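Genome polyprotein (Rhinovirus C, PDB 6KU8) probably acts as the 3C cysteine protease that cuts the viral polyprotein, and is seen here with the inhibitor rupintrivir in its ligand pocket. Local coordinates at residues M103-N108 against G152-T157; G32-C37 against L77-Q82; T71-T76 against T135-K140. All coordinates share one frame; numbering follows the deposited sequence.

Contact 1 is the deepest of the three: an antiparallel strand pair whose backbone bonds repeat regularly and whose apolar side chains pack against barrel strands on one face and against helix 8-17 on the other. Contact 2 belongs to the first barrel and is only partly buried; there a tight turn brings a cysteine over a tryptophan face and uses an asparagine side chain as an extra backbone clasp. Contact 3 spans the two barrels, with one direct backbone bond, two waters and a wall of the inhibitor pocket. Contacts 2 and 3 share strand 75-80, at its two ends, whereas contacts 1 and 3 reach the same second-barrel sheet with centres about 17 Å apart.

Contact 1 of 3, residues M103-N108 against G152-T157; sequences MHLATN and GVIANT
M103 reaches over the backbone of the opposite strand to touch N156, and its course illustrates how a side chain can bind two antiparallel strands beyond their own hydrogen bonds. Its CB lies 4.1 Å from I154 CG2. CG is turned anti to the carbonyl carbon (chi1 -83°), and a bend at chi2 then brings the sulfur over the partner's main chain, with SD 3.3 Å from A155 C. The tip, CE, arrives crosswise at the amide of N156, 3.5 Å from ND2 and equally near OD1, so the methyl covers the amide group without using its polar atoms. Those are engaged by N159 and by the carbonyl of N102.

Between the strands, H104 pairs with A155 and A106 with V153 through two reciprocal pairs of backbone hydrogen bonds. Three of the four are received in the plane of the carbonyl; the bond from H104 N to A155 O, at 2.9 Å, comes in from above that plane. The intervening pair, L105 and I154, is non-hydrogen-bonded. There the CA-H of I154 points at H104 O, 3.2 Å from the CA, and the two side chains approach at a slant until L105 CD1 and I154 CD1 stand 3.4 Å apart, closer than ordinary van der Waals packing.

H104 and A155 share a face of the sheet with A106 and V153, and the ring of H104 is tied through ND1 to D116. Helix 8-17 covers the A106 and V153 part of this face, setting V10 and I14 on A106 and L13 and I14 on V153. On the outer flanks of the pair, strand 115-130 bonds to M103 and L105, while strand 159-167 bonds to G152 and I154 within the chymotrypsin-like second barrel.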
loop_
_atom_site.group_PDB
_atom_site.type_symbol
_atom_site.label_atom_id
_atom_site.label_comp_id
_atom_site.label_asym_id
_atom_site.label_seq_id
_atom_site.Cartn_x
_atom_site.Cartn_y
_atom_site.Cartn_z
ATOM N N MET A 103 -8.085 -0.327 -13.158
ATOM C CA MET A 103 -7.321 -0.736 -11.990
ATOM C C MET A 103 -8.152 -1.615 -11.059
ATOM O O MET A 103 -9.385 -1.554 -11.029
ATOM C CB MET A 103 -6.816 0.489 -11.227
ATOM C CG MET A 103 -5.534 1.069 -11.803
ATOM S SD MET A 103 -4.186 -0.093 -11.510
ATOM C CE MET A 103 -3.020 0.402 -12.788
ATOM N N HIS A 104 -7.449 -2.418 -10.265
ATOM C CA HIS A 104 -8.054 -3.293 -9.274
ATOM C C HIS A 104 -7.540 -2.938 -7.883
ATOM O O HIS A 104 -6.423 -2.436 -7.726
ATOM C CB HIS A 104 -7.737 -4.774 -9.572
ATOM C CG HIS A 104 -8.443 -5.318 -10.777
ATOM N ND1 HIS A 104 -9.228 -6.451 -10.728
ATOM C CD2 HIS A 104 -8.503 -4.875 -12.056
ATOM C CE1 HIS A 104 -9.733 -6.686 -11.927
ATOM N NE2 HIS A 104 -9.310 -5.745 -12.749
ATOM N N LEU A 105 -8.363 -3.193 -6.874
ATOM C CA LEU A 105 -7.905 -3.200 -5.489
ATOM C C LEU A 105 -7.845 -4.649 -5.034
ATOM O O LEU A 105 -8.820 -5.392 -5.197
ATOM C CB LEU A 105 -8.831 -2.385 -4.581
ATOM C CG LEU A 105 -8.589 -2.466 -3.057
ATOM C CD1 LEU A 105 -7.178 -2.139 -2.746
ATOM C CD2 LEU A 105 -9.514 -1.509 -2.303
ATOM N N ALA A 106 -6.696 -5.062 -4.497
ATOM C CA ALA A 106 -6.523 -6.439 -4.047
ATOM C C ALA A 106 -5.891 -6.431 -2.667
ATOM O O ALA A 106 -4.947 -5.676 -2.414
ATOM C CB ALA A 106 -5.664 -7.259 -5.021
ATOM N N THR A 107 -6.426 -7.256 -1.777
ATOM C CA THR A 107 -5.861 -7.398 -0.452
ATOM C C THR A 107 -6.157 -8.805 0.033
ATOM O O THR A 107 -6.884 -9.571 -0.614
ATOM C CB THR A 107 -6.428 -6.344 0.504
ATOM O OG1 THR A 107 -5.640 -6.308 1.700
ATOM C CG2 THR A 107 -7.886 -6.653 0.825
ATOM N N ASN A 108 -5.577 -9.152 1.179
ATOM C CA ASN A 108 -5.861 -10.444 1.800
ATOM C C ASN A 108 -5.830 -10.270 3.304
ATOM O O ASN A 108 -4.760 -10.176 3.904
ATOM C CB ASN A 108 -4.886 -11.532 1.392
ATOM C CG ASN A 108 -5.302 -12.869 1.939
ATOM O OD1 ASN A 108 -6.494 -13.184 1.947
ATOM N ND2 ASN A 108 -4.352 -13.643 2.445
ATOM N N GLY A 152 -4.212 -2.487 0.860
ATOM C CA GLY A 152 -4.536 -3.179 -0.370
ATOM C C GLY A 152 -3.768 -2.578 -1.529
ATOM O O GLY A 152 -3.550 -1.366 -1.563
ATOM N N VAL A 153 -3.384 -3.387 -2.469
ATOM C CA VAL A 153 -2.663 -2.947 -3.625
ATOM C C VAL A 153 -3.600 -2.434 -4.731
ATOM O O VAL A 153 -4.581 -3.030 -4.995
ATOM C CB VAL A 153 -1.793 -4.072 -4.209
ATOM C CG1 VAL A 153 -0.935 -3.539 -5.310
ATOM C CG2 VAL A 153 -0.940 -4.763 -3.167
ATOM N N ILE A 154 -3.280 -1.300 -5.323
ATOM C CA ILE A 154 -4.017 -0.779 -6.455
ATOM C C ILE A 154 -3.137 -1.092 -7.666
ATOM O O ILE A 154 -2.093 -0.523 -7.807
ATOM C CB ILE A 154 -4.294 0.717 -6.361
ATOM C CG1 ILE A 154 -5.058 1.082 -5.091
ATOM C CG2 ILE A 154 -4.974 1.205 -7.623
ATOM C CD1 ILE A 154 -6.361 0.423 -4.886
ATOM N N ALA A 155 -3.611 -1.995 -8.507
ATOM C CA ALA A 155 -2.861 -2.476 -9.648
ATOM C C ALA A 155 -3.621 -3.230 -10.714
ATOM O O ALA A 155 -4.764 -3.545 -10.535
ATOM C CB ALA A 155 -1.788 -3.414 -9.157
ATOM N N ASN A 156 -2.948 -3.437 -11.839
ATOM C CA ASN A 156 -3.431 -4.348 -12.875
ATOM C C ASN A 156 -2.191 -4.931 -13.546
ATOM O O ASN A 156 -1.074 -4.715 -13.078
ATOM C CB ASN A 156 -4.398 -3.636 -13.835
ATOM C CG ASN A 156 -3.742 -2.494 -14.610
ATOM O OD1 ASN A 156 -2.520 -2.422 -14.721
ATOM N ND2 ASN A 156 -4.562 -1.595 -15.143
ATOM N N THR A 157 -2.370 -5.680 -14.630
ATOM C CA THR A 157 -1.227 -6.388 -15.216
ATOM C C THR A 157 -0.073 -5.431 -15.516
ATOM O O THR A 157 -0.219 -4.481 -16.295
ATOM C CB THR A 157 -1.658 -7.130 -16.486
ATOM O OG1 THR A 157 -2.690 -8.062 -16.151
ATOM C CG2 THR A 157 -0.481 -7.905 -17.096
#

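Contact 2 of 3, residues G32-C37 against L77-Q82; sequences GIHDNC and LLWLDQ
C37 packs over one face of the W79 indole, the tight half of this contact. Its CB stands 3.8 Å from the centroid of the W79 six-membered ring, a CH-pi contact. With the thiol anti to the backbone N (chi1 178°), SG runs on across the same face, 4.0 Å from that W79 centroid. N36 OD1 comes to the ring's edge instead, 3.5 Å from W79 CE3. N36 also grips L80 twice: its ND2 donates to L80 O at 2.9 Å, the acceptor lying in the amide plane, while its backbone O takes the N-H of L80. Two nearly straight bonds thus clasp the type II' turn from H34 to C37 onto the neighbouring strand, next to a classic beta bulge in which I33 and H34 together stand across from C37. D35 adds little across the contact; its OD2 instead receives H34 ND1 within the turn, in the imidazole plane.

Towards solvent the fit slackens. Q82 NE2 comes no closer than 4.0 Å to N36 CA, and its hydrogen bond goes to E84 O. In the first barrel, strand 75-80 here lies between strand 37-41 and strand 55-66, whose L60 touches N36 and whose C63 touches W79.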
loop_
_atom_site.group_PDB
_atom_site.type_symbol
_atom_site.label_atom_id
_atom_site.label_comp_id
_atom_site.label_asym_id
_atom_site.label_seq_id
_atom_site.Cartn_x
_atom_site.Cartn_y
_atom_site.Cartn_z
ATOM N N GLY A 32 5.409 -6.345 0.021
ATOM C CA GLY A 32 6.845 -6.395 -0.186
ATOM C C GLY A 32 7.214 -5.812 -1.539
ATOM O O GLY A 32 6.513 -6.005 -2.538
ATOM N N ILE A 33 8.327 -5.079 -1.571
ATOM C CA ILE A 33 8.772 -4.368 -2.767
ATOM C C ILE A 33 10.018 -5.016 -3.364
ATOM O O ILE A 33 10.095 -5.256 -4.575
ATOM C CB ILE A 33 9.025 -2.872 -2.465
ATOM C CG1 ILE A 33 7.801 -2.191 -1.829
ATOM C CG2 ILE A 33 9.477 -2.135 -3.735
ATOM C CD1 ILE A 33 6.669 -1.950 -2.763
ATOM N N HIS A 34 11.013 -5.294 -2.526
ATOM C CA HIS A 34 12.301 -5.839 -2.951
ATOM C C HIS A 34 13.111 -6.121 -1.704
ATOM O O HIS A 34 12.914 -5.469 -0.671
ATOM C CB HIS A 34 13.067 -4.867 -3.860
ATOM C CG HIS A 34 13.629 -3.682 -3.127
ATOM N ND1 HIS A 34 14.937 -3.625 -2.691
ATOM C CD2 HIS A 34 13.052 -2.521 -2.734
ATOM C CE1 HIS A 34 15.146 -2.474 -2.077
ATOM N NE2 HIS A 34 14.014 -1.788 -2.083
ATOM N N ASP A 35 14.025 -7.092 -1.813
ATOM C CA ASP A 35 14.928 -7.464 -0.724
ATOM C C ASP A 35 14.107 -7.626 0.558
ATOM O O ASP A 35 13.140 -8.403 0.574
ATOM C CB ASP A 35 16.046 -6.445 -0.681
ATOM C CG ASP A 35 16.873 -6.459 -1.947
ATOM O OD1 ASP A 35 17.696 -7.386 -2.077
ATOM O OD2 ASP A 35 16.681 -5.576 -2.817
ATOM N N ASN A 36 14.451 -6.948 1.647
ATOM C CA ASN A 36 13.698 -7.033 2.892
ATOM C C ASN A 36 12.862 -5.783 3.135
ATOM O O ASN A 36 12.537 -5.479 4.284
ATOM C CB ASN A 36 14.657 -7.274 4.059
ATOM C CG ASN A 36 15.676 -6.158 4.208
ATOM O OD1 ASN A 36 16.100 -5.550 3.225
ATOM N ND2 ASN A 36 16.053 -5.858 5.450
ATOM N N CYS A 37 12.524 -5.041 2.079
ATOM C CA CYS A 37 11.842 -3.757 2.206
ATOM C C CYS A 37 10.378 -3.898 1.799
ATOM O O CYS A 37 10.084 -4.302 0.668
ATOM C CB CYS A 37 12.521 -2.690 1.350
ATOM S SG CYS A 37 11.692 -1.080 1.426
ATOM N N LEU A 77 8.000 2.814 4.760
ATOM C CA LEU A 77 8.841 1.690 4.366
ATOM C C LEU A 77 9.318 0.968 5.614
ATOM O O LEU A 77 9.778 1.609 6.565
ATOM C CB LEU A 77 10.062 2.153 3.556
ATOM C CG LEU A 77 9.923 3.027 2.303
ATOM C CD1 LEU A 77 11.240 3.094 1.550
ATOM C CD2 LEU A 77 8.822 2.513 1.393
ATOM N N LEU A 78 9.202 -0.356 5.624
ATOM C CA LEU A 78 9.783 -1.176 6.681
ATOM C C LEU A 78 10.920 -1.993 6.092
ATOM O O LEU A 78 10.745 -2.650 5.060
ATOM C CB LEU A 78 8.761 -2.115 7.316
ATOM C CG LEU A 78 7.449 -1.528 7.828
ATOM C CD1 LEU A 78 6.574 -2.663 8.341
ATOM C CD2 LEU A 78 7.719 -0.476 8.898
ATOM N N TRP A 79 12.082 -1.938 6.730
ATOM C CA TRP A 79 13.181 -2.842 6.404
ATOM C C TRP A 79 13.192 -3.899 7.499
ATOM O O TRP A 79 13.432 -3.589 8.671
ATOM C CB TRP A 79 14.517 -2.107 6.307
ATOM C CG TRP A 79 14.545 -1.003 5.276
ATOM C CD1 TRP A 79 14.087 0.275 5.433
ATOM C CD2 TRP A 79 15.090 -1.073 3.950
ATOM N NE1 TRP A 79 14.295 0.998 4.284
ATOM C CE2 TRP A 79 14.913 0.194 3.360
ATOM C CE3 TRP A 79 15.707 -2.082 3.209
ATOM C CZ2 TRP A 79 15.339 0.480 2.062
ATOM C CZ3 TRP A 79 16.124 -1.801 1.912
ATOM C CH2 TRP A 79 15.938 -0.528 1.353
ATOM N N LEU A 80 12.908 -5.137 7.115
ATOM C CA LEU A 80 12.575 -6.214 8.035
ATOM C C LEU A 80 13.756 -7.142 8.272
ATOM O O LEU A 80 14.557 -7.402 7.374
ATOM C CB LEU A 80 11.398 -7.020 7.485
ATOM C CG LEU A 80 10.172 -6.154 7.203
ATOM C CD1 LEU A 80 9.130 -6.934 6.397
ATOM C CD2 LEU A 80 9.583 -5.700 8.516
ATOM N N ASP A 81 13.839 -7.661 9.496
ATOM C CA ASP A 81 14.908 -8.586 9.873
ATOM C C ASP A 81 14.469 -10.009 9.538
ATOM O O ASP A 81 14.023 -10.777 10.389
ATOM C CB ASP A 81 15.255 -8.430 11.348
ATOM C CG ASP A 81 16.514 -9.195 11.731
ATOM O OD1 ASP A 81 17.310 -9.531 10.827
ATOM O OD2 ASP A 81 16.702 -9.457 12.928
ATOM N N GLN A 82 14.601 -10.354 8.260
ATOM C CA GLN A 82 14.161 -11.638 7.729
ATOM C C GLN A 82 15.183 -12.108 6.707
ATOM O O GLN A 82 15.920 -11.303 6.128
ATOM C CB GLN A 82 12.774 -11.544 7.055
ATOM C CG GLN A 82 12.832 -10.831 5.699
ATOM C CD GLN A 82 11.472 -10.486 5.099
ATOM O OE1 GLN A 82 10.454 -10.449 5.796
ATOM N NE2 GLN A 82 11.461 -10.210 3.789
#

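Contact 3 of 3, residues T71-T76 against T135-K140; sequences TDTEIT and TCRLLK. With AG7 (4-{2-(4-fluoro-benzyl)-6-methyl-5-[(5-methyl-isoxazole-3-carbonyl)-amino]-4-oxo-heptanoylamino}-5-(2-oxo-pyrrolidin-3-yl)-pentanoic acid ethyl ester), chain B.
E74 meets T135 beside the fluorobenzyl ring of the inhibitor. One face of the E74 carboxylate is covered by this ring, whose atom C08 stands almost directly above E74 CD at 3.5 Å; the two planes are inclined by about 37°. From the carboxylate, OE2 bonds to H43, and OE1 accepts from a water that also lies close to T135 OG1. That threonine hydroxyl, which has N133 O as a further partner, lies 3.5 Å from F1 of the inhibitor. Its methyl packs on the glutamate chain, T135 CG2 lying 3.8 Å from E74 CB.

The arrangement spans the cleft between the two barrels of a chymotrypsin-like protease, where the bond between E74 and H43 is consistent with a Cys-His-Glu triad, as in 3C proteases. C136 N bonds to D72 O at 2.9 Å, just before the chain turns at E74 into strand 75-80 of the first barrel. A second water lies between T73 O and C136 O, within bonding distance of both. T73 packs its CG2 3.8 Å from C136 SG, while its OG1, held between backbone N and carbonyl (chi1 67°), receives the N-H of I75 in an ST turn and is also hydrogen-bonded to L65 O. R137 sends its guanidinium to the hydroxyl of Y181, which also touches T73.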
loop_
_atom_site.group_PDB
_atom_site.type_symbol
_atom_site.label_atom_id
_atom_site.label_comp_id
_atom_site.label_asym_id
_atom_site.label_seq_id
_atom_site.Cartn_x
_atom_site.Cartn_y
_atom_site.Cartn_z
ATOM N N THR A 71 5.051 16.787 4.116
ATOM C CA THR A 71 3.681 16.292 4.200
ATOM C C THR A 71 3.673 14.776 4.034
ATOM O O THR A 71 4.308 14.242 3.121
ATOM C CB THR A 71 2.798 16.941 3.133
ATOM O OG1 THR A 71 2.838 18.370 3.283
ATOM C CG2 THR A 71 1.352 16.451 3.253
ATOM N N ASP A 72 2.950 14.091 4.917
ATOM C CA ASP A 72 2.837 12.638 4.848
ATOM C C ASP A 72 2.366 12.172 3.479
ATOM O O ASP A 72 1.417 12.714 2.914
ATOM C CB ASP A 72 1.853 12.150 5.903
ATOM C CG ASP A 72 2.462 12.079 7.270
ATOM O OD1 ASP A 72 3.611 11.610 7.365
ATOM O OD2 ASP A 72 1.790 12.480 8.244
ATOM N N THR A 73 3.031 11.149 2.947
ATOM C CA THR A 73 2.483 10.410 1.818
ATOM C C THR A 73 1.536 9.297 2.260
ATOM O O THR A 73 0.848 8.720 1.411
ATOM C CB THR A 73 3.599 9.782 0.973
ATOM O OG1 THR A 73 4.249 8.755 1.741
ATOM C CG2 THR A 73 4.613 10.824 0.537
ATOM N N GLU A 74 1.502 8.966 3.551
ATOM C CA GLU A 74 0.788 7.827 4.132
ATOM C C GLU A 74 1.520 6.518 3.839
ATOM O O GLU A 74 1.010 5.436 4.194
ATOM C CB GLU A 74 -0.661 7.706 3.625
ATOM C CG GLU A 74 -1.759 7.829 4.667
ATOM C CD GLU A 74 -1.368 7.365 6.071
ATOM O OE1 GLU A 74 -0.814 8.177 6.826
ATOM O OE2 GLU A 74 -1.658 6.213 6.440
ATOM N N ILE A 75 2.683 6.568 3.199
ATOM C CA ILE A 75 3.502 5.392 2.953
ATOM C C ILE A 75 4.656 5.353 3.944
ATOM O O ILE A 75 5.421 6.319 4.071
ATOM C CB ILE A 75 4.032 5.366 1.513
ATOM C CG1 ILE A 75 2.889 5.096 0.539
ATOM C CG2 ILE A 75 5.124 4.316 1.387
ATOM C CD1 ILE A 75 3.232 5.431 -0.855
ATOM N N THR A 76 4.799 4.218 4.619
ATOM C CA THR A 76 5.950 3.926 5.454
ATOM C C THR A 76 6.669 2.713 4.884
ATOM O O THR A 76 6.023 1.722 4.526
ATOM C CB THR A 76 5.509 3.670 6.894
ATOM O OG1 THR A 76 5.062 4.903 7.468
ATOM C CG2 THR A 76 6.648 3.102 7.710
ATOM N N THR A 135 -2.346 14.788 3.656
ATOM C CA THR A 135 -1.732 13.649 2.987
ATOM C C THR A 135 -1.581 13.987 1.513
ATOM O O THR A 135 -2.564 14.352 0.865
ATOM C CB THR A 135 -2.585 12.381 3.173
ATOM O OG1 THR A 135 -2.878 12.193 4.568
ATOM C CG2 THR A 135 -1.855 11.159 2.644
ATOM N N CYS A 136 -0.364 13.875 0.978
ATOM C CA CYS A 136 -0.092 14.325 -0.381
ATOM C C CYS A 136 -0.037 13.155 -1.364
ATOM O O CYS A 136 -0.073 11.983 -0.987
ATOM C CB CYS A 136 1.227 15.108 -0.420
ATOM S SG CYS A 136 2.665 14.074 -0.079
ATOM N N ARG A 137 0.045 13.496 -2.652
ATOM C CA ARG A 137 0.322 12.523 -3.711
ATOM C C ARG A 137 -0.681 11.372 -3.723
ATOM O O ARG A 137 -0.324 10.219 -3.982
ATOM C CB ARG A 137 1.746 11.986 -3.595
ATOM C CG ARG A 137 2.828 13.082 -3.673
ATOM C CD ARG A 137 4.229 12.503 -3.556
ATOM N NE ARG A 137 5.250 13.529 -3.739
ATOM C CZ ARG A 137 6.531 13.395 -3.412
ATOM N NH1 ARG A 137 6.976 12.259 -2.891
ATOM N NH2 ARG A 137 7.368 14.413 -3.597
ATOM N N LEU A 138 -1.947 11.680 -3.456
ATOM C CA LEU A 138 -2.997 10.668 -3.477
ATOM C C LEU A 138 -3.534 10.475 -4.888
ATOM O O LEU A 138 -3.628 11.431 -5.664
ATOM C CB LEU A 138 -4.144 11.063 -2.548
ATOM C CG LEU A 138 -3.808 10.944 -1.064
ATOM C CD1 LEU A 138 -4.951 11.551 -0.264
ATOM C CD2 LEU A 138 -3.575 9.475 -0.703
ATOM N N LEU A 139 -3.872 9.225 -5.212
ATOM C CA LEU A 139 -4.658 8.873 -6.387
ATOM C C LEU A 139 -6.072 8.529 -5.909
ATOM O O LEU A 139 -6.235 7.922 -4.847
ATOM C CB LEU A 139 -4.030 7.688 -7.135
ATOM C CG LEU A 139 -2.522 7.745 -7.420
ATOM C CD1 LEU A 139 -2.017 6.473 -8.120
ATOM C CD2 LEU A 139 -2.203 8.995 -8.221
ATOM N N LYS A 140 -7.096 8.949 -6.662
ATOM C CA LYS A 140 -8.478 8.749 -6.233
ATOM C C LYS A 140 -9.211 7.828 -7.199
ATOM O O LYS A 140 -8.978 7.867 -8.412
ATOM C CB LYS A 140 -9.234 10.082 -6.112
ATOM C CG LYS A 140 -10.628 9.947 -5.446
ATOM C CD LYS A 140 -11.786 10.386 -6.327
ATOM C CE LYS A 140 -11.499 10.267 -7.796
ATOM N NZ LYS A 140 -12.514 10.983 -8.631
HETATM C C01 AG7 B . -9.983 7.503 6.824
HETATM C C02 AG7 B . -8.988 7.058 7.882
HETATM O O03 AG7 B . -10.224 6.923 5.804
HETATM C C04 AG7 B . -7.959 6.040 7.408
HETATM C C05 AG7 B . -6.885 6.103 8.480
HETATM C C06 AG7 B . -5.964 7.313 8.258
HETATM C C07 AG7 B . -5.391 7.528 7.014
HETATM C C08 AG7 B . -4.561 8.618 6.809
HETATM C C09 AG7 B . -4.300 9.508 7.845
HETATM C C10 AG7 B . -4.872 9.298 9.092
HETATM C C11 AG7 B . -5.704 8.204 9.299
HETATM N N12 AG7 B . -8.515 3.751 6.256
HETATM C C13 AG7 B . -9.358 2.543 6.282
HETATM C C14 AG7 B . -10.015 2.523 4.912
HETATM C C15 AG7 B . -11.133 3.631 4.833
HETATM C C16 AG7 B . -12.048 3.337 3.536
HETATM N N17 AG7 B . -13.309 3.587 3.851
HETATM O O18 AG7 B . -11.643 2.969 2.486
HETATM C C19 AG7 B . -8.736 1.184 6.626
HETATM C C20 AG7 B . -7.569 1.347 7.612
HETATM C C21 AG7 B . -8.289 1.013 8.899
HETATM O O22 AG7 B . -8.007 1.693 10.079
HETATM O O23 AG7 B . -9.129 0.181 8.850
HETATM C C47 AG7 B . -8.709 4.712 7.329
HETATM O O48 AG7 B . -9.504 4.453 8.167
HETATM C C50 AG7 B . -8.825 1.262 11.126
HETATM C C53 AG7 B . -8.229 1.769 12.438
HETATM C C57 AG7 B . -10.646 8.801 7.244
HETATM N N58 AG7 B . -11.406 9.313 6.170
HETATM C C59 AG7 B . -11.481 10.725 6.022
HETATM O O60 AG7 B . -10.954 11.545 6.706
HETATM C C78 AG7 B . -11.621 8.563 8.399
HETATM C C81 AG7 B . -12.165 9.864 9.005
HETATM F F1 AG7 B . -3.482 10.585 7.630
HETATM C C82 AG7 B . -12.775 7.681 7.910
HETATM C C83 AG7 B . -13.391 4.032 5.301
HETATM C C84 AG7 B . -11.965 3.610 5.887
HETATM C C1 AG7 B . -12.364 11.027 4.871
HETATM O O HOH W 1 0.747 9.392 -1.268
HETATM O O HOH W 2 -1.716 10.894 6.404
#